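Local coordinates for protein hypothetical methylmalonyl-CoA decarboxylase alpha subunit (Sulfolobus tokodaii, PDB 1X0U) that is of unconfirmed function but carries a carboxyl transferase domain of the ClpP/crotonase superfamily and assembles as six copies, at residues A[259-264]-A[324-329]; A[310-315]-A[346-351]; A[339-344]-A[370-375]; A[423-428]-A[503-508]. All blocks are in the same frame, centred on the assembly; numbering follows the deposited sequence.

How the contacts relate
All four contacts belong to the half of the chain built round the second sheet, with contact 3 in loops beyond strand ends. Contacts 2 and 4 are buried; contacts 1 and 3 are partly buried, and contact 1 has the most exposed residues. Contacts 2 and 3 share helix 343-358, touch each other and meet the second subunit. Contact 4 reaches the same sheet as contact 1, centres about 15 Å apart, and is covered by the third subunit. The chemistry differs with place. Contact 1 mixes one backbone bond, a bridging water and apolar packing. Contact 2 places a buried lysine among carbonyl oxygens. Contact 3 pairs two loop backbones. Contact 4 sets a salt bridge beside apolar packing.

Contact 1 (A[259-264]-A[324-329])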
loop_
_atom_site.group_PDB
_atom_site.type_symbol
_atom_site.label_atom_id
_atom_site.label_comp_id
_atom_site.label_asym_id
_atom_site.label_seq_id
_atom_site.Cartn_x
_atom_site.Cartn_y
_atom_site.Cartn_z
ATOM N N GLU A 259 -4.649 18.481 2.312
ATOM C CA GLU A 259 -5.831 19.291 2.562
ATOM C C GLU A 259 -6.225 20.128 1.346
ATOM O O GLU A 259 -5.384 20.549 0.558
ATOM C CB GLU A 259 -5.599 20.196 3.781
ATOM C CG GLU A 259 -5.576 19.448 5.110
ATOM C CD GLU A 259 -5.502 20.377 6.312
ATOM O OE1 GLU A 259 -4.470 21.052 6.486
ATOM O OE2 GLU A 259 -6.478 20.439 7.087
ATOM N N GLU A 260 -7.518 20.355 1.184
ATOM C CA GLU A 260 -7.986 21.147 0.061
ATOM C C GLU A 260 -7.911 22.618 0.433
ATOM O O GLU A 260 -8.078 22.976 1.600
ATOM C CB GLU A 260 -9.423 20.752 -0.290
ATOM C CG GLU A 260 -10.438 21.002 0.806
ATOM C CD GLU A 260 -11.623 20.051 0.720
ATOM O OE1 GLU A 260 -12.615 20.260 1.454
ATOM O OE2 GLU A 260 -11.553 19.084 -0.079
ATOM N N PRO A 261 -7.622 23.488 -0.543
ATOM C CA PRO A 261 -7.549 24.916 -0.224
ATOM C C PRO A 261 -8.809 25.313 0.540
ATOM O O PRO A 261 -9.914 24.874 0.211
ATOM C CB PRO A 261 -7.429 25.577 -1.596
ATOM C CG PRO A 261 -7.915 24.517 -2.568
ATOM C CD PRO A 261 -7.399 23.254 -1.978
ATOM N N PRO A 262 -8.658 26.144 1.576
ATOM C CA PRO A 262 -9.797 26.575 2.386
ATOM C C PRO A 262 -10.877 27.386 1.682
ATOM O O PRO A 262 -10.590 28.285 0.888
ATOM C CB PRO A 262 -9.134 27.344 3.531
ATOM C CG PRO A 262 -7.944 27.961 2.853
ATOM C CD PRO A 262 -7.420 26.827 1.992
ATOM N N TYR A 263 -12.126 27.035 1.978
ATOM C CA TYR A 263 -13.289 27.720 1.434
ATOM C C TYR A 263 -13.369 28.986 2.273
ATOM O O TYR A 263 -12.989 28.961 3.445
ATOM C CB TYR A 263 -14.535 26.857 1.624
ATOM C CG TYR A 263 -15.816 27.577 1.303
ATOM C CD1 TYR A 263 -16.483 28.315 2.280
ATOM C CD2 TYR A 263 -16.335 27.572 0.007
ATOM C CE1 TYR A 263 -17.633 29.039 1.976
ATOM C CE2 TYR A 263 -17.489 28.294 -0.311
ATOM C CZ TYR A 263 -18.130 29.027 0.681
ATOM O OH TYR A 263 -19.254 29.762 0.375
ATOM N N ILE A 264 -13.856 30.087 1.710
ATOM C CA ILE A 264 -13.876 31.317 2.497
ATOM C C ILE A 264 -15.035 32.295 2.287
ATOM O O ILE A 264 -16.074 31.954 1.708
ATOM C CB ILE A 264 -12.546 32.083 2.281
ATOM C CG1 ILE A 264 -12.076 32.721 3.587
ATOM C CG2 ILE A 264 -12.724 33.139 1.205
ATOM C CD1 ILE A 264 -10.747 33.431 3.467
ATOM N N GLY A 324 -16.385 31.079 -3.641
ATOM C CA GLY A 324 -15.761 30.679 -2.392
ATOM C C GLY A 324 -14.577 29.728 -2.451
ATOM O O GLY A 324 -13.812 29.658 -1.490
ATOM N N ASN A 325 -14.416 29.000 -3.556
ATOM C CA ASN A 325 -13.306 28.053 -3.690
ATOM C C ASN A 325 -12.113 28.600 -4.458
ATOM O O ASN A 325 -12.253 29.304 -5.457
ATOM C CB ASN A 325 -13.778 26.759 -4.359
ATOM C CG ASN A 325 -14.614 25.899 -3.436
ATOM O OD1 ASN A 325 -15.503 25.184 -3.885
ATOM N ND2 ASN A 325 -14.323 25.951 -2.142
ATOM N N VAL A 326 -10.930 28.234 -3.984
ATOM C CA VAL A 326 -9.675 28.668 -4.568
ATOM C C VAL A 326 -9.407 28.070 -5.939
ATOM O O VAL A 326 -9.659 26.888 -6.183
ATOM C CB VAL A 326 -8.490 28.298 -3.639
ATOM C CG1 VAL A 326 -7.186 28.842 -4.209
ATOM C CG2 VAL A 326 -8.740 28.841 -2.226
ATOM N N VAL A 327 -8.900 28.902 -6.836
ATOM C CA VAL A 327 -8.549 28.447 -8.164
ATOM C C VAL A 327 -7.266 29.167 -8.524
ATOM O O VAL A 327 -6.964 30.218 -7.972
ATOM C CB VAL A 327 -9.633 28.795 -9.238
ATOM C CG1 VAL A 327 -10.982 28.188 -8.842
ATOM C CG2 VAL A 327 -9.749 30.300 -9.401
ATOM N N GLY A 328 -6.505 28.564 -9.427
ATOM C CA GLY A 328 -5.283 29.156 -9.913
ATOM C C GLY A 328 -5.662 29.493 -11.337
ATOM O O GLY A 328 -6.397 28.746 -11.978
ATOM N N ILE A 329 -5.183 30.612 -11.844
ATOM C CA ILE A 329 -5.532 30.993 -13.193
ATOM C C ILE A 329 -4.308 31.229 -14.039
ATOM O O ILE A 329 -3.329 31.808 -13.577
ATOM C CB ILE A 329 -6.426 32.248 -13.178
ATOM C CG1 ILE A 329 -7.808 31.856 -12.658
ATOM C CG2 ILE A 329 -6.523 32.862 -14.577
ATOM C CD1 ILE A 329 -8.738 32.997 -12.458
HETATM O O HOH W 1 -11.111 26.216 -1.810
#
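Tyr-263 lies against Gly-324 and Asn-325 along one side of its ring. Its CG is anti to the backbone N (chi1 170°), which sets the ring beside Gly-324 and Asn-325. Tyr-263 CB lies 3.9 Å from ND2 of Asn-325. Tyr-263 CG is 4.0 Å from O of Gly-324. Tyr-263 CD2 then meets Asn-325 ND2 at 3.4 Å. This nitrogen sits at the ring edge, in the ring plane, while the amide plane stands 78° from the ring. Farther out, Tyr-263 CE2 packs on CA of Gly-324 at 3.6 Å. With no side chain there, the ring can settle directly on the backbone.

Gly-324 leads into strand 325-332, right after the tight turn from its antiparallel partner 315-322. This is the hairpin at one side of the second sheet of the crotonase-type fold. The loop holding 259-264 follows helix 239-252 and passes this turn. Ile-264 N donates to Gly-324 O over 3.2 Å. Arg-321 NH1 bonds to the same oxygen and also to Pro-262 O.

A water links the backbones. It donates to Pro-261 O at 2.7 Å and accepts from Val-326 N at 3.0 Å. Asn-325 ND2 gives it a weak bond. Next to the water, CB of Pro-261 packs against CB of Val-326 at 3.6 Å.

Contact 2 (A[310-315]-A[346-351])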
loop_
_atom_site.group_PDB
_atom_site.type_symbol
_atom_site.label_atom_id
_atom_site.label_comp_id
_atom_site.label_asym_id
_atom_site.label_seq_id
_atom_site.Cartn_x
_atom_site.Cartn_y
_atom_site.Cartn_z
ATOM N N HIS A 310 5.201 41.307 -12.173
ATOM C CA HIS A 310 6.133 42.096 -12.968
ATOM C C HIS A 310 7.131 41.344 -13.836
ATOM O O HIS A 310 7.958 41.961 -14.507
ATOM C CB HIS A 310 6.867 43.068 -12.043
ATOM C CG HIS A 310 5.945 43.884 -11.200
ATOM N ND1 HIS A 310 6.006 43.894 -9.823
ATOM C CD2 HIS A 310 4.886 44.660 -11.537
ATOM C CE1 HIS A 310 5.021 44.635 -9.347
ATOM N NE2 HIS A 310 4.326 45.110 -10.366
ATOM N N TRP A 311 7.060 40.021 -13.836
ATOM C CA TRP A 311 7.970 39.219 -14.657
ATOM C C TRP A 311 7.156 38.533 -15.759
ATOM O O TRP A 311 6.098 37.967 -15.493
ATOM C CB TRP A 311 8.680 38.163 -13.789
ATOM C CG TRP A 311 9.756 37.398 -14.507
ATOM C CD1 TRP A 311 10.833 37.921 -15.167
ATOM C CD2 TRP A 311 9.879 35.975 -14.609
ATOM N NE1 TRP A 311 11.621 36.913 -15.669
ATOM C CE2 TRP A 311 11.060 35.709 -15.341
ATOM C CE3 TRP A 311 9.109 34.897 -14.150
ATOM C CZ2 TRP A 311 11.489 34.405 -15.623
ATOM C CZ3 TRP A 311 9.538 33.598 -14.434
ATOM C CH2 TRP A 311 10.717 33.367 -15.161
ATOM N N ALA A 312 7.645 38.592 -16.992
ATOM C CA ALA A 312 6.944 37.975 -18.117
ATOM C C ALA A 312 5.435 38.261 -18.052
ATOM O O ALA A 312 4.633 37.371 -17.745
ATOM C CB ALA A 312 7.193 36.465 -18.118
ATOM N N GLN A 313 5.056 39.506 -18.330
ATOM C CA GLN A 313 3.651 39.903 -18.306
ATOM C C GLN A 313 3.007 39.237 -19.516
ATOM O O GLN A 313 1.815 39.344 -19.771
ATOM C CB GLN A 313 3.551 41.425 -18.359
ATOM C CG GLN A 313 4.382 42.080 -17.272
ATOM C CD GLN A 313 3.982 43.513 -16.997
ATOM O OE1 GLN A 313 4.166 44.404 -17.839
ATOM N NE2 GLN A 313 3.426 43.748 -15.810
ATOM N N ASN A 314 3.878 38.545 -20.232
ATOM C CA ASN A 314 3.633 37.735 -21.409
ATOM C C ASN A 314 2.393 36.855 -21.105
ATOM O O ASN A 314 1.536 36.647 -21.965
ATOM C CB ASN A 314 4.943 36.929 -21.604
ATOM C CG ASN A 314 4.896 35.961 -22.746
ATOM O OD1 ASN A 314 3.982 35.147 -22.857
ATOM N ND2 ASN A 314 5.905 36.013 -23.590
ATOM N N ILE A 315 2.309 36.334 -19.877
ATOM C CA ILE A 315 1.159 35.536 -19.449
ATOM C C ILE A 315 0.831 35.904 -18.014
ATOM O O ILE A 315 1.687 36.397 -17.284
ATOM C CB ILE A 315 1.388 33.984 -19.527
ATOM C CG1 ILE A 315 2.106 33.468 -18.283
ATOM C CG2 ILE A 315 2.182 33.645 -20.766
ATOM C CD1 ILE A 315 3.549 33.862 -18.190
ATOM N N ALA A 346 6.921 30.683 -20.117
ATOM C CA ALA A 346 6.774 29.239 -20.007
ATOM C C ALA A 346 7.240 28.823 -18.602
ATOM O O ALA A 346 6.599 27.985 -17.949
ATOM C CB ALA A 346 7.609 28.541 -21.081
ATOM N N ASP A 347 8.338 29.421 -18.127
ATOM C CA ASP A 347 8.852 29.098 -16.792
ATOM C C ASP A 347 7.874 29.529 -15.709
ATOM O O ASP A 347 7.562 28.782 -14.790
ATOM C CB ASP A 347 10.205 29.775 -16.537
ATOM C CG ASP A 347 11.333 29.104 -17.275
ATOM O OD1 ASP A 347 11.184 27.924 -17.632
ATOM O OD2 ASP A 347 12.372 29.751 -17.486
ATOM N N LYS A 348 7.405 30.758 -15.826
ATOM C CA LYS A 348 6.454 31.305 -14.877
ATOM C C LYS A 348 5.208 30.409 -14.798
ATOM O O LYS A 348 4.824 29.945 -13.728
ATOM C CB LYS A 348 6.103 32.721 -15.332
ATOM C CG LYS A 348 4.874 33.360 -14.716
ATOM C CD LYS A 348 4.816 34.809 -15.197
ATOM C CE LYS A 348 3.509 35.504 -14.887
ATOM N NZ LYS A 348 3.630 36.951 -15.280
ATOM N N ALA A 349 4.588 30.157 -15.942
ATOM C CA ALA A 349 3.384 29.326 -15.984
ATOM C C ALA A 349 3.615 27.897 -15.491
ATOM O O ALA A 349 2.899 27.413 -14.615
ATOM C CB ALA A 349 2.817 29.296 -17.417
ATOM N N ALA A 350 4.622 27.231 -16.048
ATOM C CA ALA A 350 4.918 25.850 -15.686
ATOM C C ALA A 350 5.106 25.634 -14.185
ATOM O O ALA A 350 4.510 24.726 -13.608
ATOM C CB ALA A 350 6.134 25.365 -16.448
ATOM N N ARG A 351 5.915 26.478 -13.551
ATOM C CA ARG A 351 6.179 26.361 -12.114
ATOM C C ARG A 351 4.892 26.608 -11.336
ATOM O O ARG A 351 4.624 25.958 -10.326
ATOM C CB ARG A 351 7.251 27.377 -11.696
ATOM C CG ARG A 351 8.325 26.844 -10.736
ATOM C CD ARG A 351 7.794 26.676 -9.347
ATOM N NE ARG A 351 8.791 26.210 -8.372
ATOM C CZ ARG A 351 9.624 26.992 -7.677
ATOM N NH1 ARG A 351 9.630 28.314 -7.836
ATOM N NH2 ARG A 351 10.408 26.447 -6.756
#
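Helix 343-358 is the crossover helix of a beta-alpha-beta unit between the parallel strands 325-332 and 363-369, and its Lys-348 reaches into the loop 310-315. With chi1 165° and every later torsion near trans, the lysine is a straight rod whose end lies among the loop carbonyls. Lys-348 NZ donates to Trp-311 O at 2.7 Å and to Ile-315 O at 2.8 Å, both nearly in line with the carbonyl bonds. The third bond runs from Lys-348 NZ to Ala-312 O at 2.7 Å, but the nitrogen stands well above that carbonyl plane. His-308 O is a further partner. A single buried ammonium group therefore gathers several carbonyl oxygens, which is consistent with fixing the shape of the loop.

The aliphatic part of the lysine is packed as well. Lys-348 CB lies 3.7 Å from CZ3 of Trp-311, the two side chains running past each other in opposite directions. CD1 of Ile-315 comes tip to tip with the lysine and touches Lys-348 CD at 3.4 Å, a tight fit. At the indole edge, near the ring plane, Trp-311 CH2 meets Asp-347 CB at 3.9 Å.

Trp-311 NE1 is bonded to Lys-228 O. The carboxylate of Asp-347 forms a salt bridge with Lys-389 of helix 383-396. Arg-385 of the second subunit packs on the indole. Ala-349 touches Met-390, so helix 343-358 packs on both this loop and helix 383-396.

Contact 3 (A[339-344]-A[370-375])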
loop_
_atom_site.group_PDB
_atom_site.type_symbol
_atom_site.label_atom_id
_atom_site.label_comp_id
_atom_site.label_asym_id
_atom_site.label_seq_id
_atom_site.Cartn_x
_atom_site.Cartn_y
_atom_site.Cartn_z
ATOM N N GLY A 339 0.485 38.243 -26.467
ATOM C CA GLY A 339 0.026 37.007 -25.856
ATOM C C GLY A 339 0.865 35.813 -26.268
ATOM O O GLY A 339 0.608 34.693 -25.852
ATOM N N SER A 340 1.858 36.053 -27.113
ATOM C CA SER A 340 2.744 34.991 -27.558
ATOM C C SER A 340 3.474 34.458 -26.331
ATOM O O SER A 340 3.886 35.232 -25.453
ATOM C CB SER A 340 3.757 35.527 -28.567
ATOM O OG SER A 340 3.104 36.102 -29.685
ATOM N N ILE A 341 3.620 33.143 -26.264
ATOM C CA ILE A 341 4.298 32.535 -25.136
ATOM C C ILE A 341 5.799 32.671 -25.356
ATOM O O ILE A 341 6.282 32.691 -26.494
ATOM C CB ILE A 341 3.858 31.058 -24.947
ATOM C CG1 ILE A 341 4.960 30.260 -24.257
ATOM C CG2 ILE A 341 3.468 30.459 -26.283
ATOM C CD1 ILE A 341 5.171 30.639 -22.844
ATOM N N ASP A 342 6.523 32.761 -24.248
ATOM C CA ASP A 342 7.959 32.980 -24.261
ATOM C C ASP A 342 8.701 32.090 -23.248
ATOM O O ASP A 342 8.069 31.417 -22.450
ATOM C CB ASP A 342 8.161 34.455 -23.926
ATOM C CG ASP A 342 9.557 34.889 -24.071
ATOM O OD1 ASP A 342 10.162 34.539 -25.107
ATOM O OD2 ASP A 342 10.039 35.589 -23.158
ATOM N N ILE A 343 10.035 32.098 -23.286
ATOM C CA ILE A 343 10.851 31.311 -22.349
ATOM C C ILE A 343 10.525 31.649 -20.892
ATOM O O ILE A 343 10.248 30.764 -20.075
ATOM C CB ILE A 343 12.353 31.571 -22.555
ATOM C CG1 ILE A 343 12.839 30.871 -23.818
ATOM C CG2 ILE A 343 13.143 31.067 -21.361
ATOM C CD1 ILE A 343 14.314 31.111 -24.113
ATOM N N ASP A 344 10.575 32.938 -20.569
ATOM C CA ASP A 344 10.286 33.396 -19.219
ATOM C C ASP A 344 8.869 33.028 -18.804
ATOM O O ASP A 344 8.635 32.561 -17.693
ATOM C CB ASP A 344 10.456 34.919 -19.126
ATOM C CG ASP A 344 11.911 35.357 -19.207
ATOM O OD1 ASP A 344 12.162 36.580 -19.247
ATOM O OD2 ASP A 344 12.801 34.492 -19.225
ATOM N N PRO A 370 -1.246 33.411 -29.967
ATOM C CA PRO A 370 -0.956 33.117 -31.370
ATOM C C PRO A 370 0.238 32.188 -31.571
ATOM O O PRO A 370 0.513 31.762 -32.692
ATOM C CB PRO A 370 -0.684 34.498 -31.940
ATOM C CG PRO A 370 0.108 35.117 -30.835
ATOM C CD PRO A 370 -0.677 34.722 -29.592
ATOM N N GLY A 371 0.954 31.884 -30.491
ATOM C CA GLY A 371 2.121 31.024 -30.606
ATOM C C GLY A 371 3.254 31.499 -29.716
ATOM O O GLY A 371 3.007 32.068 -28.668
ATOM N N TYR A 372 4.497 31.282 -30.141
ATOM C CA TYR A 372 5.661 31.673 -29.353
ATOM C C TYR A 372 6.420 32.844 -29.955
ATOM O O TYR A 372 6.270 33.137 -31.134
ATOM C CB TYR A 372 6.615 30.476 -29.193
ATOM C CG TYR A 372 5.979 29.299 -28.481
ATOM C CD1 TYR A 372 4.981 28.537 -29.103
ATOM C CD2 TYR A 372 6.295 29.011 -27.147
ATOM C CE1 TYR A 372 4.307 27.533 -28.405
ATOM C CE2 TYR A 372 5.632 28.017 -26.451
ATOM C CZ TYR A 372 4.634 27.289 -27.082
ATOM O OH TYR A 372 3.916 26.368 -26.368
ATOM N N VAL A 373 7.227 33.515 -29.133
ATOM C CA VAL A 373 8.042 34.641 -29.590
ATOM C C VAL A 373 9.167 34.078 -30.446
ATOM O O VAL A 373 9.966 33.276 -29.980
ATOM C CB VAL A 373 8.651 35.412 -28.403
ATOM C CG1 VAL A 373 9.679 36.422 -28.903
ATOM C CG2 VAL A 373 7.548 36.112 -27.627
ATOM N N PRO A 374 9.253 34.508 -31.714
ATOM C CA PRO A 374 10.300 34.009 -32.614
ATOM C C PRO A 374 11.667 34.681 -32.434
ATOM O O PRO A 374 11.830 35.579 -31.604
ATOM C CB PRO A 374 9.697 34.272 -33.989
ATOM C CG PRO A 374 9.032 35.634 -33.772
ATOM C CD PRO A 374 8.394 35.504 -32.388
ATOM N N GLY A 375 12.647 34.229 -33.216
ATOM C CA GLY A 375 13.975 34.813 -33.153
ATOM C C GLY A 375 15.090 33.923 -32.643
ATOM O O GLY A 375 14.872 33.037 -31.809
HETATM O O HOH W 2 3.421 34.066 -31.437
#
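Ile-341 holds CG1 anti to its backbone N (chi1 154°), and Tyr-372 holds its CG anti to the carbonyl carbon (chi1 -61°). These torsions lay the two side chains side by side, pointing the same way. Ile-341 CG2 lies over one face of the Tyr-372 ring, but the modelled approach is too close to be relied on. CG1 lies near the CD2 and CE2 side of the same ring.

The backbones pair beside this side-chain pair. Ile-341 N donates to Gly-371 O at 2.7 Å. Val-373 N donates to Ile-341 O at 2.9 Å. Ile-341 thus uses both its N and its O on the 370-375 segment.

Ser-340 works on the other side of the pairing. Ser-340 OG bonds to Phe-337 O and also accepts from a water at 2.7 Å. That water donates in turn to Tyr-372 O at 3.0 Å and so ties the loops a second time. Ser-340 OG also touches CG of Pro-370 at 3.4 Å, and CB of Ser-340 packs on CG2 of Val-373 at 3.9 Å. Asp-342 OD1 lies 3.7 Å from CB of Val-373.

Val-200 of the second subunit packs on Tyr-372, which also meets Ile-383. Asp-342 is the N-cap residue of helix 343-358, and Gly-375 holds that position for helix 376-380. The arrangement is an isolated parallel beta bridge. It joins the loops that leave the C-terminal ends of neighbouring parallel strands 325-332 and 363-369 in this crotonase-type fold.

Contact 4 (A[423-428]-A[503-508]); sequences GADLVY and EMLKTK
Asp-425 and Lys-508 approach from opposite directions and meet in a salt bridge. The lysine is fully extended from chi1 (178°) out to NZ, which reaches the carboxylate. Lys-508 NZ donates to Asp-425 OD2 at 2.8 Å, and OD2 receives it on its syn lone pair. A weak bond goes from Lys-508 NZ to Asp-425 OD1 at 3.0 Å. Both ends have further partners: OD2 accepts from Lys-401 N, and NZ is bonded to Val-399 O. The ion pair is thus tied to the start of strand 401-406.

Lys-508 closes a type I beta turn that begins at Leu-505, with Lys-508 N bonded to Leu-505 O at 2.9 Å. The turn lies in the C-terminal part of segment 503-508. Helix 494-505 packs against strand 426-429 of the second sheet of this crotonase-type fold.

Beside the ion pair the contact is apolar. Leu-505 CD1 touches CB of Asp-425 at 3.9 Å. Leu-505 CD1 also meets CD1 of Leu-426 at 4.1 Å, the two leucines crossing at a slant. Met-504, bent at chi2 and chi3, brings its CE tip to tip with Leu-426 CD1 at 4.1 Å. Trp-85 of the third subunit packs on Met-504, and Ile-58 of that subunit on Leu-426.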
loop_
_atom_site.group_PDB
_atom_site.type_symbol
_atom_site.label_atom_id
_atom_site.label_comp_id
_atom_site.label_asym_id
_atom_site.label_seq_id
_atom_site.Cartn_x
_atom_site.Cartn_y
_atom_site.Cartn_z
ATOM N N GLY A 423 -4.891 16.508 -21.034
ATOM C CA GLY A 423 -5.418 16.351 -19.689
ATOM C C GLY A 423 -6.528 17.305 -19.244
ATOM O O GLY A 423 -7.016 17.192 -18.123
ATOM N N ALA A 424 -6.936 18.245 -20.090
ATOM C CA ALA A 424 -8.013 19.170 -19.709
ATOM C C ALA A 424 -9.298 18.372 -19.508
ATOM O O ALA A 424 -9.691 17.619 -20.387
ATOM C CB ALA A 424 -8.220 20.216 -20.804
ATOM N N ASP A 425 -9.945 18.533 -18.357
ATOM C CA ASP A 425 -11.185 17.819 -18.050
ATOM C C ASP A 425 -12.366 18.350 -18.849
ATOM O O ASP A 425 -13.195 17.574 -19.333
ATOM C CB ASP A 425 -11.499 17.923 -16.556
ATOM C CG ASP A 425 -10.411 17.314 -15.687
ATOM O OD1 ASP A 425 -10.266 16.074 -15.692
ATOM O OD2 ASP A 425 -9.694 18.081 -15.005
ATOM N N LEU A 426 -12.446 19.675 -18.958
ATOM C CA LEU A 426 -13.509 20.342 -19.702
ATOM C C LEU A 426 -12.889 21.499 -20.503
ATOM O O LEU A 426 -11.990 22.199 -20.013
ATOM C CB LEU A 426 -14.581 20.877 -18.739
ATOM C CG LEU A 426 -15.373 19.896 -17.858
ATOM C CD1 LEU A 426 -16.072 20.661 -16.746
ATOM C CD2 LEU A 426 -16.389 19.121 -18.701
ATOM N N VAL A 427 -13.362 21.679 -21.735
ATOM C CA VAL A 427 -12.884 22.735 -22.617
ATOM C C VAL A 427 -14.082 23.494 -23.192
ATOM O O VAL A 427 -14.955 22.900 -23.823
ATOM C CB VAL A 427 -12.061 22.158 -23.798
ATOM C CG1 VAL A 427 -11.770 23.255 -24.832
ATOM C CG2 VAL A 427 -10.752 21.565 -23.286
ATOM N N TYR A 428 -14.119 24.803 -22.961
ATOM C CA TYR A 428 -15.189 25.647 -23.466
ATOM C C TYR A 428 -14.583 26.743 -24.326
ATOM O O TYR A 428 -13.391 27.027 -24.223
ATOM C CB TYR A 428 -15.975 26.280 -22.319
ATOM C CG TYR A 428 -16.677 25.279 -21.430
ATOM C CD1 TYR A 428 -16.107 24.861 -20.229
ATOM C CD2 TYR A 428 -17.915 24.749 -21.790
ATOM C CE1 TYR A 428 -16.754 23.939 -19.408
ATOM C CE2 TYR A 428 -18.566 23.828 -20.976
ATOM C CZ TYR A 428 -17.984 23.426 -19.791
ATOM O OH TYR A 428 -18.622 22.496 -19.000
ATOM N N GLU A 503 -17.459 22.331 -9.281
ATOM C CA GLU A 503 -18.347 21.622 -8.355
ATOM C C GLU A 503 -18.330 20.124 -8.642
ATOM O O GLU A 503 -18.248 19.297 -7.725
ATOM C CB GLU A 503 -19.778 22.147 -8.508
ATOM C CG GLU A 503 -20.880 21.271 -7.897
ATOM C CD GLU A 503 -21.103 21.547 -6.426
ATOM O OE1 GLU A 503 -21.994 20.905 -5.821
ATOM O OE2 GLU A 503 -20.389 22.411 -5.873
ATOM N N MET A 504 -18.421 19.789 -9.925
ATOM C CA MET A 504 -18.426 18.405 -10.369
ATOM C C MET A 504 -17.037 17.776 -10.228
ATOM O O MET A 504 -16.905 16.622 -9.840
ATOM C CB MET A 504 -18.908 18.355 -11.828
ATOM C CG MET A 504 -18.936 16.976 -12.489
ATOM S SD MET A 504 -17.323 16.411 -13.089
ATOM C CE MET A 504 -17.133 17.391 -14.581
ATOM N N LEU A 505 -16.001 18.555 -10.516
ATOM C CA LEU A 505 -14.628 18.076 -10.452
ATOM C C LEU A 505 -13.928 18.047 -9.089
ATOM O O LEU A 505 -12.834 17.493 -8.981
ATOM C CB LEU A 505 -13.782 18.894 -11.419
ATOM C CG LEU A 505 -14.197 18.750 -12.882
ATOM C CD1 LEU A 505 -13.434 19.740 -13.748
ATOM C CD2 LEU A 505 -13.948 17.315 -13.331
ATOM N N LYS A 506 -14.543 18.619 -8.056
ATOM C CA LYS A 506 -13.908 18.671 -6.739
ATOM C C LYS A 506 -13.455 17.323 -6.205
ATOM O O LYS A 506 -12.423 17.235 -5.539
ATOM C CB LYS A 506 -14.829 19.348 -5.713
ATOM C CG LYS A 506 -16.190 18.685 -5.539
ATOM C CD LYS A 506 -17.079 19.470 -4.566
ATOM C CE LYS A 506 -18.520 18.956 -4.585
ATOM N NZ LYS A 506 -19.376 19.596 -3.540
ATOM N N THR A 507 -14.216 16.275 -6.496
ATOM C CA THR A 507 -13.863 14.938 -6.022
ATOM C C THR A 507 -13.082 14.130 -7.053
ATOM O O THR A 507 -13.034 12.910 -6.976
ATOM C CB THR A 507 -15.115 14.146 -5.621
ATOM O OG1 THR A 507 -16.149 14.378 -6.582
ATOM C CG2 THR A 507 -15.603 14.586 -4.254
ATOM N N LYS A 508 -12.468 14.825 -8.008
ATOM C CA LYS A 508 -11.684 14.191 -9.063
ATOM C C LYS A 508 -10.473 13.420 -8.537
ATOM O O LYS A 508 -9.720 13.927 -7.709
ATOM C CB LYS A 508 -11.189 15.247 -10.052
ATOM C CG LYS A 508 -10.313 14.688 -11.172
ATOM C CD LYS A 508 -9.600 15.798 -11.946
ATOM C CE LYS A 508 -8.729 15.221 -13.045
ATOM N NZ LYS A 508 -7.999 16.270 -13.775
#